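PDB 5UOF: alpha,alpha-trehalose-phosphate synthase (UDP-forming) from Burkholderia multivorans, which belongs to glycosyltransferase family 20 and adopts a GT-B fold, in which two Rossmann-like domains face each other. Local coordinates for residues A[128-133]-A[153-158]; A[366-371]-A[409-414]; A[403-408]-A[443-448]. All blocks are in the same frame, centred on the assembly; numbering follows the deposited sequence.

Contact 1: A[128-133]-A[153-158]; sequences ALLRPD and LGVKNP. With EDO (1,2-ethanediol), chain M.
The amide of Asn157 reaches across to the backbone of the other loop and hydrogen-bonds the carbonyl of Arg131, ND2 to Arg131 O being 2.8 Å. The N-H...O angle is 155° and the oxygen lies in the amide plane, while the nitrogen lies in the carbonyl plane, so the geometry is sound on both sides. ND2 also donates to Asp134 O, so that two backbone carbonyls together fix the rotation of the amide. Pro132 O, although 3.2 Å from Asn157 ND2, is at too poor an angle to count as a third acceptor. Beside this polar grip lies the apolar part of the contact: the CD1 methyl of Leu130 rests on both branches of Val155, 3.9 Å from CG1 and 4.0 Å from CG2, the two side chains crossing at about a right angle. With CG1 of Val155 anti to the backbone N (chi1 175°), both methyls are presented to the one leucine branch, and Leu130 and Asn157 also touch Ile136. The setting is a beta-alpha-beta unit of the N-terminal sheet. Each segment follows a helix and leads into a parallel strand, 135-139 or 159-162, and Gly154, the first residue to leave helical angles after helix 146-152, has positive phi and completes a Schellman motif. Arg151 of that helix donates to the carbonyls of Val155 and Asn157. Toward solvent the contact is looser. A water gives a 2.8 Å bond to Pro132 O but only a weak one to Asn157 OD1, at 3.5 Å. The CB of Arg131 points away from the opposite loop, and the extended chain takes NE to O1 of an ethanediol, probably from the crystallisation liquor, at 3.1 Å and nearly straight. The CB of Asp133 also points away, and its OD2 is bonded to Ser10 OG.

Contact 2: A[366-371]-A[409-414]; sequences YVTPLR and LLVNPY
The backbone N of Tyr414 donates to Asn412 OD1 at 3.0 Å, with an N-H...O angle of 149°, which closes an Asx turn just past strand 409-411. This strand is the last of the parallel sheet in the C-terminal Rossmann-like domain; it and strand 364-367 flank strand 392-396, and the contact joins the loops leaving their C-terminal ends. Asn412 keeps ND2 for Arg174 O of the second subunit, whose Leu175 packs on Tyr414, so the turn also borders the dimer interface. Across the segments the contact is made by van der Waals packing. Thr368 CG2 meets Val411 CG2 at 3.7 Å, and the threonine also touches Val394 of the intervening strand. Pro413 lies against two successive carbonyls, its CB 3.5 Å from Thr368 O and its CG 3.7 Å from Pro369 O, the latter hydrogen-bonded to Ser396 OG. Leu370 spans Pro413 and Tyr414, placing CD2 against Pro413 CG at 3.7 Å. With CG anti to the carbonyl carbon (chi1 -54°), it brings the same methyl over one face of the Tyr414 ring in a CH-pi contact, 4.0 Å above the plane and shifted toward the rim, while Leu370 CB approaches Tyr414 OH at 3.6 Å.

Contact 3: A[403-408]-A[443-448]; sequences AELTGA and ARLRAN. With EDO (1,2-ethanediol), chain G.
A pair of tight turns, an inverse gamma turn centred on Leu405 and a type I beta turn from Leu405 to Ala408, meets the C-terminal end of helix 431-447 in the second Rossmann-like domain of the GT-B fold. Glu404 carries the polar part; it is deposited in two conformers, and what is said of its carboxylate holds for the one described. Its OE2 accepts from Asn448 ND2 at 2.7 Å with an N-H...O angle of 162°, met on the syn side but 28° out of the carboxylate plane. With CG anti to the backbone N (chi1 179°), Asn448, the first residue beyond the helix, sends its amide toward Glu404, and the same ND2 also donates to Pro234 O. A water joins OE2, at 2.7 Å, to Arg444 NH2. Glu404 OE2 and Arg444 NH2 stay 5.0 Å apart, so they form no direct contact, though the opposite charges probably still attract; OE1 pairs with Lys379 in a salt bridge. Arg444 bends at chi2 and chi3, folding the guanidinium back so that Glu404 O lies over one face, 3.5 Å above the plane. Around its edge three waters lie in plane, two of them bridging to Ala403 O and the third to Thr406 OG1, which is also bonded to Glu440. On the buried side Leu405 CD2 meets Leu445 CD2 at 3.8 Å. Leu405 continues onto Leu393 and Leu395 of strand 392-396 and Ala378 of helix 376-384, whereas Leu445 packs on Lys379 and Val382 of that helix and on Pro239 of helix 239-248.

Along the chain, contact 1 comes first and closes a short loop in which strand 135-139 and helix 146-152 lead from 128-133 to 153-158, joining two helix-to-strand loops at the N-terminal ends of two neighbouring central strands of the N-terminal sheet. It is complete before contact 2 opens, and their centres lie 43 Å apart, on opposite sides of the chain's centre. Contacts 2 and 3 cross: 403-408 falls inside the loop from 366-371 to 409-414, while 443-448 lies beyond it. Segments 403-408 and 409-414 run on directly, so one continuous piece of chain is held to the loop after strand 364-367 by contact 2 and to the end of helix 431-447 by contact 3.

Contact 1: A[128-133]-A[153-158]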
ATOM      1  N   ALA A 128      22.482 -11.846 -29.988  1.00 29.27           N
ATOM      2  CA  ALA A 128      23.490 -12.289 -30.942  1.00 33.53           C
ATOM      3  C   ALA A 128      24.676 -12.954 -30.259  1.00 33.74           C
ATOM      4  O   ALA A 128      25.412 -13.702 -30.909  1.00 36.60           O
ATOM      5  CB  ALA A 128      23.971 -11.107 -31.784  1.00 40.01           C
ATOM      6  N   LEU A 129      24.874 -12.711 -28.965  1.00 33.10           N
ATOM      7  CA  LEU A 129      25.999 -13.291 -28.239  1.00 36.63           C
ATOM      8  C   LEU A 129      25.671 -14.632 -27.595  1.00 30.31           C
ATOM      9  O   LEU A 129      26.574 -15.267 -27.037  1.00 29.79           O
ATOM     10  CB  LEU A 129      26.479 -12.329 -27.149  1.00 36.23           C
ATOM     11  CG  LEU A 129      26.723 -10.878 -27.540  1.00 42.48           C
ATOM     12  CD1 LEU A 129      26.998 -10.041 -26.303  1.00 44.69           C
ATOM     13  CD2 LEU A 129      27.868 -10.781 -28.525  1.00 46.83           C
ATOM     14  N   LEU A 130      24.419 -15.079 -27.669  1.00 27.84           N
ATOM     15  CA  LEU A 130      23.986 -16.273 -26.958  1.00 27.32           C
ATOM     16  C   LEU A 130      24.353 -17.550 -27.693  1.00 31.40           C
ATOM     17  O   LEU A 130      24.307 -17.617 -28.925  1.00 34.10           O
ATOM     18  CB  LEU A 130      22.476 -16.246 -26.748  1.00 28.22           C
ATOM     19  CG  LEU A 130      22.005 -15.170 -25.777  1.00 26.52           C
ATOM     20  CD1 LEU A 130      20.491 -15.144 -25.680  1.00 29.17           C
ATOM     21  CD2 LEU A 130      22.634 -15.407 -24.394  1.00 26.66           C
ATOM     22  N   ARG A 131      24.702 -18.542 -26.940  1.00 28.80           N
ATOM     23  CA  ARG A 131      24.755 -19.925 -27.361  1.00 29.91           C
ATOM     24  C   ARG A 131      23.534 -20.659 -26.826  1.00 29.04           C
ATOM     25  O   ARG A 131      22.969 -20.260 -25.799  1.00 27.59           O
ATOM     26  CB  ARG A 131      26.039 -20.598 -26.863  1.00 30.81           C
ATOM     27  CG  ARG A 131      27.283 -19.847 -27.268  1.00 31.75           C
ATOM     28  CD  ARG A 131      28.566 -20.466 -26.714  1.00 32.69           C
ATOM     29  NE  ARG A 131      29.714 -19.645 -27.088  1.00 33.66           N
ATOM     30  CZ  ARG A 131      30.922 -19.733 -26.546  1.00 34.42           C
ATOM     31  NH1 ARG A 131      31.164 -20.616 -25.586  1.00 34.29           N
ATOM     32  NH2 ARG A 131      31.889 -18.930 -26.972  1.00 35.63           N
ATOM     33  N   PRO A 132      23.112 -21.735 -27.496  1.00 30.03           N
ATOM     34  CA  PRO A 132      21.811 -22.339 -27.165  1.00 31.33           C
ATOM     35  C   PRO A 132      21.689 -22.840 -25.733  1.00 28.48           C
ATOM     36  O   PRO A 132      20.566 -22.898 -25.222  1.00 30.31           O
ATOM     37  CB  PRO A 132      21.702 -23.500 -28.164  1.00 38.29           C
ATOM     38  CG  PRO A 132      22.675 -23.193 -29.237  1.00 38.79           C
ATOM     39  CD  PRO A 132      23.786 -22.449 -28.598  1.00 31.93           C
ATOM     40  N   ASP A 133      22.788 -23.216 -25.075  1.00 28.83           N
ATOM     41  CA  ASP A 133      22.737 -23.772 -23.726  1.00 31.36           C
ATOM     42  C   ASP A 133      23.058 -22.750 -22.646  1.00 31.26           C
ATOM     43  O   ASP A 133      23.108 -23.116 -21.465  1.00 26.35           O
ATOM     44  CB  ASP A 133      23.704 -24.954 -23.597  1.00 31.56           C
ATOM     45  CG  ASP A 133      25.154 -24.539 -23.774  1.00 39.21           C
ATOM     46  OD1 ASP A 133      25.439 -23.754 -24.703  1.00 39.96           O
ATOM     47  OD2 ASP A 133      26.005 -24.983 -22.976  1.00 47.59           O
ATOM     48  N   LEU A 153      12.406 -12.778 -29.531  1.00 27.48           N
ATOM     49  CA  LEU A 153      13.481 -12.986 -30.493  1.00 27.82           C
ATOM     50  C   LEU A 153      13.764 -14.462 -30.747  1.00 29.44           C
ATOM     51  O   LEU A 153      14.708 -14.781 -31.474  1.00 34.39           O
ATOM     52  CB  LEU A 153      14.763 -12.287 -30.018  1.00 27.85           C
ATOM     53  CG  LEU A 153      14.646 -10.771 -29.831  1.00 31.55           C
ATOM     54  CD1 LEU A 153      15.909 -10.193 -29.218  1.00 35.26           C
ATOM     55  CD2 LEU A 153      14.331 -10.089 -31.156  1.00 32.90           C
ATOM     56  N   GLY A 154      12.973 -15.362 -30.172  1.00 26.05           N
ATOM     57  CA  GLY A 154      13.178 -16.782 -30.345  1.00 25.68           C
ATOM     58  C   GLY A 154      14.142 -17.425 -29.372  1.00 25.31           C
ATOM     59  O   GLY A 154      14.525 -18.581 -29.587  1.00 28.87           O
ATOM     60  N   VAL A 155      14.543 -16.722 -28.310  1.00 24.04           N
ATOM     61  CA  VAL A 155      15.469 -17.269 -27.324  1.00 25.53           C
ATOM     62  C   VAL A 155      14.737 -18.294 -26.465  1.00 28.47           C
ATOM     63  O   VAL A 155      13.759 -17.971 -25.780  1.00 27.72           O
ATOM     64  CB  VAL A 155      16.072 -16.152 -26.459  1.00 24.29           C
ATOM     65  CG1 VAL A 155      16.941 -16.728 -25.341  1.00 23.25           C
ATOM     66  CG2 VAL A 155      16.881 -15.201 -27.327  1.00 28.36           C
ATOM     67  N   LYS A 156      15.216 -19.536 -26.490  1.00 24.26           N
ATOM     68  CA  LYS A 156      14.632 -20.616 -25.711  1.00 24.20           C
ATOM     69  C   LYS A 156      15.467 -20.986 -24.493  1.00 25.17           C
ATOM     70  O   LYS A 156      15.106 -21.925 -23.775  1.00 25.36           O
ATOM     71  CB  LYS A 156      14.428 -21.845 -26.602  1.00 28.02           C
ATOM     72  CG  LYS A 156      13.572 -21.536 -27.812  1.00 31.09           C
ATOM     73  CD  LYS A 156      13.068 -22.787 -28.499  1.00 43.04           C
ATOM     74  CE  LYS A 156      12.075 -22.406 -29.587  1.00 51.31           C
ATOM     75  NZ  LYS A 156      11.108 -21.379 -29.087  1.00 57.19           N
ATOM     76  N   ASN A 157      16.557 -20.264 -24.235  1.00 25.49           N
ATOM     77  CA  ASN A 157      17.451 -20.580 -23.132  1.00 25.97           C
ATOM     78  C   ASN A 157      16.713 -20.557 -21.794  1.00 21.85           C
ATOM     79  O   ASN A 157      15.698 -19.870 -21.647  1.00 20.99           O
ATOM     80  CB  ASN A 157      18.592 -19.568 -23.076  1.00 23.69           C
ATOM     81  CG  ASN A 157      19.443 -19.582 -24.319  1.00 24.10           C
ATOM     82  OD1 ASN A 157      18.966 -19.299 -25.423  1.00 24.58           O
ATOM     83  ND2 ASN A 157      20.716 -19.902 -24.147  1.00 24.79           N
ATOM     84  N   PRO A 158      17.221 -21.271 -20.790  1.00 21.86           N
ATOM     85  CA  PRO A 158      16.763 -21.015 -19.419  1.00 20.72           C
ATOM     86  C   PRO A 158      17.064 -19.573 -19.050  1.00 21.51           C
ATOM     87  O   PRO A 158      18.188 -19.098 -19.222  1.00 19.95           O
ATOM     88  CB  PRO A 158      17.588 -21.997 -18.576  1.00 21.22           C
ATOM     89  CG  PRO A 158      18.070 -23.044 -19.560  1.00 23.71           C
ATOM     90  CD  PRO A 158      18.283 -22.291 -20.830  1.00 23.00           C
TER
HETATM   91  C1  EDO M 511      28.280 -16.923 -29.523  1.00 41.89           C
HETATM   92  O1  EDO M 511      29.438 -17.768 -29.484  1.00 34.07           O
HETATM   93  C2  EDO M 511      28.405 -15.904 -30.656  1.00 47.84           C
HETATM   94  O2  EDO M 511      29.456 -14.971 -30.367  1.00 55.55           O
HETATM   95  O   HOH W   1      18.149 -22.449 -26.633  1.00 38.62           O

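Contact 2: A[366-371]-A[409-414]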
ATOM      1  N   TYR A 366      21.127   0.978  13.900  1.00 12.12           N
ATOM      2  CA  TYR A 366      19.787   1.563  13.859  1.00 10.43           C
ATOM      3  C   TYR A 366      19.330   1.518  12.405  1.00  9.55           C
ATOM      4  O   TYR A 366      19.655   2.400  11.606  1.00 12.21           O
ATOM      5  CB  TYR A 366      19.861   2.968  14.414  1.00  8.59           C
ATOM      6  CG  TYR A 366      18.571   3.723  14.633  1.00  9.02           C
ATOM      7  CD1 TYR A 366      17.350   3.084  14.712  1.00 11.82           C
ATOM      8  CD2 TYR A 366      18.613   5.101  14.802  1.00  9.35           C
ATOM      9  CE1 TYR A 366      16.172   3.829  14.940  1.00 11.33           C
ATOM     10  CE2 TYR A 366      17.473   5.837  15.034  1.00 10.40           C
ATOM     11  CZ  TYR A 366      16.259   5.207  15.093  1.00 12.11           C
ATOM     12  OH  TYR A 366      15.139   5.976  15.300  1.00 13.37           O
ATOM     13  N   VAL A 367      18.596   0.456  12.060  1.00  8.71           N
ATOM     14  CA  VAL A 367      18.289   0.135  10.666  1.00  8.78           C
ATOM     15  C   VAL A 367      16.787  -0.061  10.509  1.00  9.47           C
ATOM     16  O   VAL A 367      16.288  -1.192  10.514  1.00 10.57           O
ATOM     17  CB  VAL A 367      19.065  -1.122  10.227  1.00 12.63           C
ATOM     18  CG1 VAL A 367      18.906  -1.366   8.734  1.00 13.87           C
ATOM     19  CG2 VAL A 367      20.536  -1.000  10.604  1.00 12.20           C
ATOM     20  N   THR A 368      16.041   1.023  10.362  1.00 10.33           N
ATOM     21  CA  THR A 368      14.580   0.946  10.431  1.00  8.84           C
ATOM     22  C   THR A 368      13.919   1.611   9.225  1.00 13.55           C
ATOM     23  O   THR A 368      13.081   2.509   9.375  1.00 13.09           O
ATOM     24  CB  THR A 368      14.089   1.546  11.748  1.00 16.49           C
ATOM     25  OG1 THR A 368      14.473   2.923  11.830  1.00 15.19           O
ATOM     26  CG2 THR A 368      14.688   0.782  12.956  1.00 13.17           C
ATOM     27  N   PRO A 369      14.226   1.146   8.007  1.00 11.63           N
ATOM     28  CA  PRO A 369      13.545   1.688   6.825  1.00 11.43           C
ATOM     29  C   PRO A 369      12.059   1.391   6.864  1.00 11.96           C
ATOM     30  O   PRO A 369      11.624   0.397   7.449  1.00 13.29           O
ATOM     31  CB  PRO A 369      14.207   0.945   5.654  1.00 11.81           C
ATOM     32  CG  PRO A 369      14.658  -0.376   6.267  1.00  9.73           C
ATOM     33  CD  PRO A 369      15.129   0.033   7.660  1.00 10.91           C
ATOM     34  N   LEU A 370      11.280   2.250   6.195  1.00 11.47           N
ATOM     35  CA  LEU A 370       9.840   2.014   6.101  1.00 12.80           C
ATOM     36  C   LEU A 370       9.531   0.774   5.279  1.00 11.60           C
ATOM     37  O   LEU A 370       8.514   0.115   5.515  1.00 11.56           O
ATOM     38  CB  LEU A 370       9.138   3.224   5.486  1.00 13.09           C
ATOM     39  CG  LEU A 370       9.444   4.538   6.198  1.00 13.28           C
ATOM     40  CD1 LEU A 370       8.642   5.679   5.563  1.00 18.97           C
ATOM     41  CD2 LEU A 370       9.169   4.415   7.706  1.00 14.57           C
ATOM     42  N   ARG A 371      10.397   0.448   4.316  1.00 10.80           N
ATOM     43  CA  ARG A 371      10.218  -0.709   3.454  0.86 11.01           C
ATOM     44  C   ARG A 371      11.543  -0.984   2.755  1.00 10.15           C
ATOM     45  O   ARG A 371      12.179  -0.053   2.248  1.00 14.34           O
ATOM     46  CB  ARG A 371       9.086  -0.442   2.450  0.86 11.74           C
ATOM     47  CG  ARG A 371       8.774  -1.576   1.490  0.86 12.16           C
ATOM     48  CD  ARG A 371       8.396  -2.857   2.204  0.86 14.58           C
ATOM     49  NE  ARG A 371       7.077  -2.790   2.833  0.86 14.47           N
ATOM     50  CZ  ARG A 371       6.340  -3.864   3.105  0.86 18.05           C
ATOM     51  NH1 ARG A 371       6.788  -5.071   2.779  0.86 24.22           N
ATOM     52  NH2 ARG A 371       5.142  -3.726   3.665  0.86 20.27           N
ATOM     53  N   LEU A 409      16.067  -6.341  17.815  1.00 10.50           N
ATOM     54  CA  LEU A 409      14.889  -5.682  18.375  1.00 11.61           C
ATOM     55  C   LEU A 409      14.096  -5.187  17.181  1.00 11.13           C
ATOM     56  O   LEU A 409      14.478  -4.208  16.536  1.00 13.65           O
ATOM     57  CB  LEU A 409      15.285  -4.541  19.309  1.00 12.11           C
ATOM     58  CG  LEU A 409      15.918  -4.909  20.657  1.00 14.67           C
ATOM     59  CD1 LEU A 409      16.214  -3.644  21.470  1.00 13.76           C
ATOM     60  CD2 LEU A 409      14.997  -5.845  21.473  1.00 12.88           C
ATOM     61  N   LEU A 410      12.998  -5.878  16.865  1.00 11.82           N
ATOM     62  CA  LEU A 410      12.177  -5.531  15.708  1.00 11.79           C
ATOM     63  C   LEU A 410      11.190  -4.436  16.076  1.00 14.97           C
ATOM     64  O   LEU A 410      10.528  -4.516  17.116  1.00 14.63           O
ATOM     65  CB  LEU A 410      11.418  -6.754  15.204  1.00 13.83           C
ATOM     66  CG  LEU A 410      12.348  -7.873  14.742  1.00 25.34           C
ATOM     67  CD1 LEU A 410      11.594  -9.192  14.646  1.00 37.51           C
ATOM     68  CD2 LEU A 410      12.987  -7.498  13.396  1.00 22.39           C
ATOM     69  N   VAL A 411      11.064  -3.428  15.209  1.00 10.58           N
ATOM     70  CA  VAL A 411      10.175  -2.307  15.494  1.00 11.08           C
ATOM     71  C   VAL A 411       9.367  -1.936  14.256  1.00 12.63           C
ATOM     72  O   VAL A 411       9.733  -2.234  13.113  1.00 12.05           O
ATOM     73  CB  VAL A 411      10.938  -1.067  16.000  1.00 12.43           C
ATOM     74  CG1 VAL A 411      11.654  -1.390  17.301  1.00 13.51           C
ATOM     75  CG2 VAL A 411      11.929  -0.587  14.948  1.00 15.74           C
ATOM     76  N   ASN A 412       8.260  -1.265  14.509  1.00 13.93           N
ATOM     77  CA  ASN A 412       7.466  -0.665  13.456  1.00 14.45           C
ATOM     78  C   ASN A 412       7.876   0.798  13.359  1.00 14.05           C
ATOM     79  O   ASN A 412       7.608   1.566  14.293  1.00 12.94           O
ATOM     80  CB  ASN A 412       5.975  -0.797  13.782  1.00 10.45           C
ATOM     81  CG  ASN A 412       5.076  -0.303  12.653  1.00 12.35           C
ATOM     82  OD1 ASN A 412       5.425   0.625  11.937  1.00 12.53           O
ATOM     83  ND2 ASN A 412       3.897  -0.913  12.513  1.00 14.62           N
ATOM     84  N   PRO A 413       8.523   1.230  12.274  1.00 13.11           N
ATOM     85  CA  PRO A 413       9.041   2.609  12.225  1.00 11.71           C
ATOM     86  C   PRO A 413       7.959   3.675  12.169  1.00 15.62           C
ATOM     87  O   PRO A 413       8.275   4.857  12.376  1.00 20.87           O
ATOM     88  CB  PRO A 413       9.905   2.618  10.955  1.00 15.95           C
ATOM     89  CG  PRO A 413       9.324   1.538  10.094  1.00 16.70           C
ATOM     90  CD  PRO A 413       8.811   0.476  11.043  1.00 15.96           C
ATOM     91  N   TYR A 414       6.698   3.304  11.932  1.00 14.28           N
ATOM     92  CA  TYR A 414       5.587   4.238  12.050  1.00 15.41           C
ATOM     93  C   TYR A 414       5.177   4.478  13.493  1.00 16.98           C
ATOM     94  O   TYR A 414       4.271   5.274  13.743  1.00 19.31           O
ATOM     95  CB  TYR A 414       4.392   3.731  11.256  1.00 13.77           C
ATOM     96  CG  TYR A 414       4.706   3.677   9.782  1.00 18.05           C
ATOM     97  CD1 TYR A 414       4.560   4.808   8.985  1.00 22.00           C
ATOM     98  CD2 TYR A 414       5.186   2.514   9.196  1.00 12.92           C
ATOM     99  CE1 TYR A 414       4.851   4.777   7.638  1.00 24.79           C
ATOM    100  CE2 TYR A 414       5.485   2.470   7.829  1.00 14.32           C
ATOM    101  CZ  TYR A 414       5.319   3.605   7.067  1.00 21.16           C
ATOM    102  OH  TYR A 414       5.596   3.590   5.723  1.00 20.22           O
TER

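Contact 3: A[403-408]-A[443-448]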
ATOM      1  N   ALA A 403      12.945 -11.205   8.499  1.00 12.84           N
ATOM      2  CA  ALA A 403      12.518 -12.597   8.504  1.00 17.65           C
ATOM      3  C   ALA A 403      13.620 -13.526   8.987  1.00 17.80           C
ATOM      4  O   ALA A 403      13.333 -14.647   9.413  1.00 21.71           O
ATOM      5  CB  ALA A 403      12.074 -13.003   7.094  1.00 19.01           C
ATOM      6  N   GLU A 404      14.866 -13.078   8.938  1.00 13.17           N
ATOM      7  CA  GLU A 404      16.024 -13.882   9.322  0.60 14.25           C
ATOM      8  C   GLU A 404      16.644 -13.450  10.636  1.00 13.57           C
ATOM      9  O   GLU A 404      17.003 -14.302  11.460  1.00 14.29           O
ATOM     10  CB  GLU A 404      17.100 -13.811   8.229  0.60 12.77           C
ATOM     11  CG  GLU A 404      16.695 -14.432   6.906  0.60 14.03           C
ATOM     12  CD  GLU A 404      17.724 -14.194   5.810  0.60 19.21           C
ATOM     13  OE1 GLU A 404      17.622 -13.170   5.093  0.60  9.45           O
ATOM     14  OE2 GLU A 404      18.645 -15.035   5.682  0.60 21.40           O
ATOM     15  N   LEU A 405      16.785 -12.143  10.848  1.00 12.20           N
ATOM     16  CA  LEU A 405      17.505 -11.614  12.007  1.00 10.36           C
ATOM     17  C   LEU A 405      16.566 -11.536  13.208  1.00 12.86           C
ATOM     18  O   LEU A 405      16.195 -10.467  13.696  1.00 12.98           O
ATOM     19  CB  LEU A 405      18.126 -10.266  11.667  1.00 10.00           C
ATOM     20  CG  LEU A 405      19.119 -10.327  10.488  1.00 10.64           C
ATOM     21  CD1 LEU A 405      19.700  -8.951  10.187  1.00 11.19           C
ATOM     22  CD2 LEU A 405      20.243 -11.347  10.738  1.00 14.03           C
ATOM     23  N   THR A 406      16.195 -12.722  13.692  1.00 11.53           N
ATOM     24  CA  THR A 406      15.223 -12.819  14.773  1.00 13.00           C
ATOM     25  C   THR A 406      15.774 -12.328  16.104  1.00 18.15           C
ATOM     26  O   THR A 406      14.987 -12.118  17.037  1.00 17.43           O
ATOM     27  CB  THR A 406      14.742 -14.265  14.907  1.00 15.50           C
ATOM     28  OG1 THR A 406      15.869 -15.131  15.084  1.00 17.99           O
ATOM     29  CG2 THR A 406      13.970 -14.684  13.646  1.00 20.59           C
ATOM     30  N   GLY A 407      17.089 -12.132  16.211  1.00 16.50           N
ATOM     31  CA  GLY A 407      17.676 -11.561  17.413  1.00 13.27           C
ATOM     32  C   GLY A 407      17.686 -10.048  17.445  1.00 11.48           C
ATOM     33  O   GLY A 407      18.067  -9.457  18.457  1.00 12.09           O
ATOM     34  N   ALA A 408      17.304  -9.395  16.350  1.00 10.67           N
ATOM     35  CA  ALA A 408      17.151  -7.948  16.382  1.00 11.64           C
ATOM     36  C   ALA A 408      15.992  -7.559  17.285  1.00 13.44           C
ATOM     37  O   ALA A 408      15.076  -8.346  17.525  1.00 13.12           O
ATOM     38  CB  ALA A 408      16.894  -7.392  14.976  1.00 13.43           C
ATOM     39  N   ALA A 443      24.296 -16.930  13.636  1.00 11.76           N
ATOM     40  CA  ALA A 443      24.068 -18.284  13.147  1.00 14.31           C
ATOM     41  C   ALA A 443      23.213 -18.266  11.886  1.00 16.05           C
ATOM     42  O   ALA A 443      23.477 -19.018  10.942  1.00 15.31           O
ATOM     43  CB  ALA A 443      23.420 -19.136  14.235  1.00 19.93           C
ATOM     44  N   ARG A 444      22.201 -17.396  11.844  1.00 12.89           N
ATOM     45  CA  ARG A 444      21.391 -17.265  10.634  1.00 13.95           C
ATOM     46  C   ARG A 444      22.218 -16.724   9.472  1.00 17.21           C
ATOM     47  O   ARG A 444      22.085 -17.194   8.331  1.00 15.01           O
ATOM     48  CB  ARG A 444      20.182 -16.362  10.905  1.00 15.20           C
ATOM     49  CG  ARG A 444      19.175 -16.911  11.929  1.00 15.60           C
ATOM     50  CD  ARG A 444      18.545 -18.239  11.487  1.00 16.98           C
ATOM     51  NE  ARG A 444      17.826 -18.139  10.215  1.00 18.27           N
ATOM     52  CZ  ARG A 444      16.528 -17.868  10.092  1.00 23.81           C
ATOM     53  NH1 ARG A 444      15.779 -17.652  11.170  1.00 23.47           N
ATOM     54  NH2 ARG A 444      15.977 -17.808   8.882  1.00 24.47           N
ATOM     55  N   LEU A 445      23.076 -15.733   9.731  1.00 11.75           N
ATOM     56  CA  LEU A 445      23.911 -15.205   8.649  1.00 12.00           C
ATOM     57  C   LEU A 445      24.832 -16.279   8.100  1.00 18.59           C
ATOM     58  O   LEU A 445      25.079 -16.340   6.891  1.00 15.57           O
ATOM     59  CB  LEU A 445      24.742 -14.017   9.127  1.00 13.86           C
ATOM     60  CG  LEU A 445      23.965 -12.777   9.571  1.00 14.44           C
ATOM     61  CD1 LEU A 445      24.920 -11.712  10.080  1.00 15.24           C
ATOM     62  CD2 LEU A 445      23.145 -12.236   8.398  1.00 13.38           C
ATOM     63  N   ARG A 446      25.367 -17.129   8.982  1.00 14.86           N
ATOM     64  CA  ARG A 446      26.306 -18.146   8.526  1.00 14.85           C
ATOM     65  C   ARG A 446      25.612 -19.265   7.764  1.00 17.12           C
ATOM     66  O   ARG A 446      26.246 -19.919   6.925  1.00 20.57           O
ATOM     67  CB  ARG A 446      27.072 -18.714   9.712  1.00 16.91           C
ATOM     68  CG  ARG A 446      28.130 -17.767  10.259  1.00 16.41           C
ATOM     69  CD  ARG A 446      28.813 -18.382  11.475  1.00 16.99           C
ATOM     70  NE  ARG A 446      29.989 -17.622  11.871  1.00 19.76           N
ATOM     71  CZ  ARG A 446      30.454 -17.557  13.118  1.00 26.41           C
ATOM     72  NH1 ARG A 446      29.831 -18.195  14.104  1.00 20.69           N
ATOM     73  NH2 ARG A 446      31.538 -16.838  13.379  1.00 23.61           N
ATOM     74  N   ALA A 447      24.337 -19.514   8.051  1.00 14.52           N
ATOM     75  CA  ALA A 447      23.594 -20.574   7.382  1.00 17.76           C
ATOM     76  C   ALA A 447      22.978 -20.118   6.072  1.00 19.46           C
ATOM     77  O   ALA A 447      22.514 -20.959   5.298  1.00 21.14           O
ATOM     78  CB  ALA A 447      22.494 -21.120   8.292  1.00 17.13           C
ATOM     79  N   ASN A 448      22.959 -18.815   5.813  1.00 14.80           N
ATOM     80  CA  ASN A 448      22.491 -18.272   4.542  1.00 11.72           C
ATOM     81  C   ASN A 448      23.482 -17.200   4.090  1.00 15.62           C
ATOM     82  O   ASN A 448      23.140 -16.030   3.918  1.00 14.81           O
ATOM     83  CB  ASN A 448      21.079 -17.697   4.665  1.00 16.13           C
ATOM     84  CG  ASN A 448      20.591 -17.116   3.366  1.00 18.19           C
ATOM     85  OD1 ASN A 448      20.926 -17.633   2.300  1.00 14.91           O
ATOM     86  ND2 ASN A 448      19.840 -16.012   3.434  1.00 15.30           N
TER
HETATM   87  C1  EDO G 505      26.804 -22.075   3.050  1.00 35.75           C
HETATM   88  O1  EDO G 505      28.060 -21.400   3.218  1.00 41.34           O
HETATM   89  C2  EDO G 505      25.867 -21.738   4.209  1.00 36.83           C
HETATM   90  O2  EDO G 505      25.701 -20.315   4.324  1.00 23.92           O
HETATM   91  O   HOH W   2      13.537 -16.962   7.530  1.00 38.40           O
HETATM   92  O   HOH W   3      12.999 -17.409  11.167  1.00 40.52           O
HETATM   93  O   HOH W   4      21.836 -14.004   5.232  1.00 14.21           O
HETATM   94  O   HOH W   5      17.714 -17.523   6.142  1.00 37.48           O
HETATM   95  O   HOH W   6      16.305 -17.581  13.991  1.00 27.43           O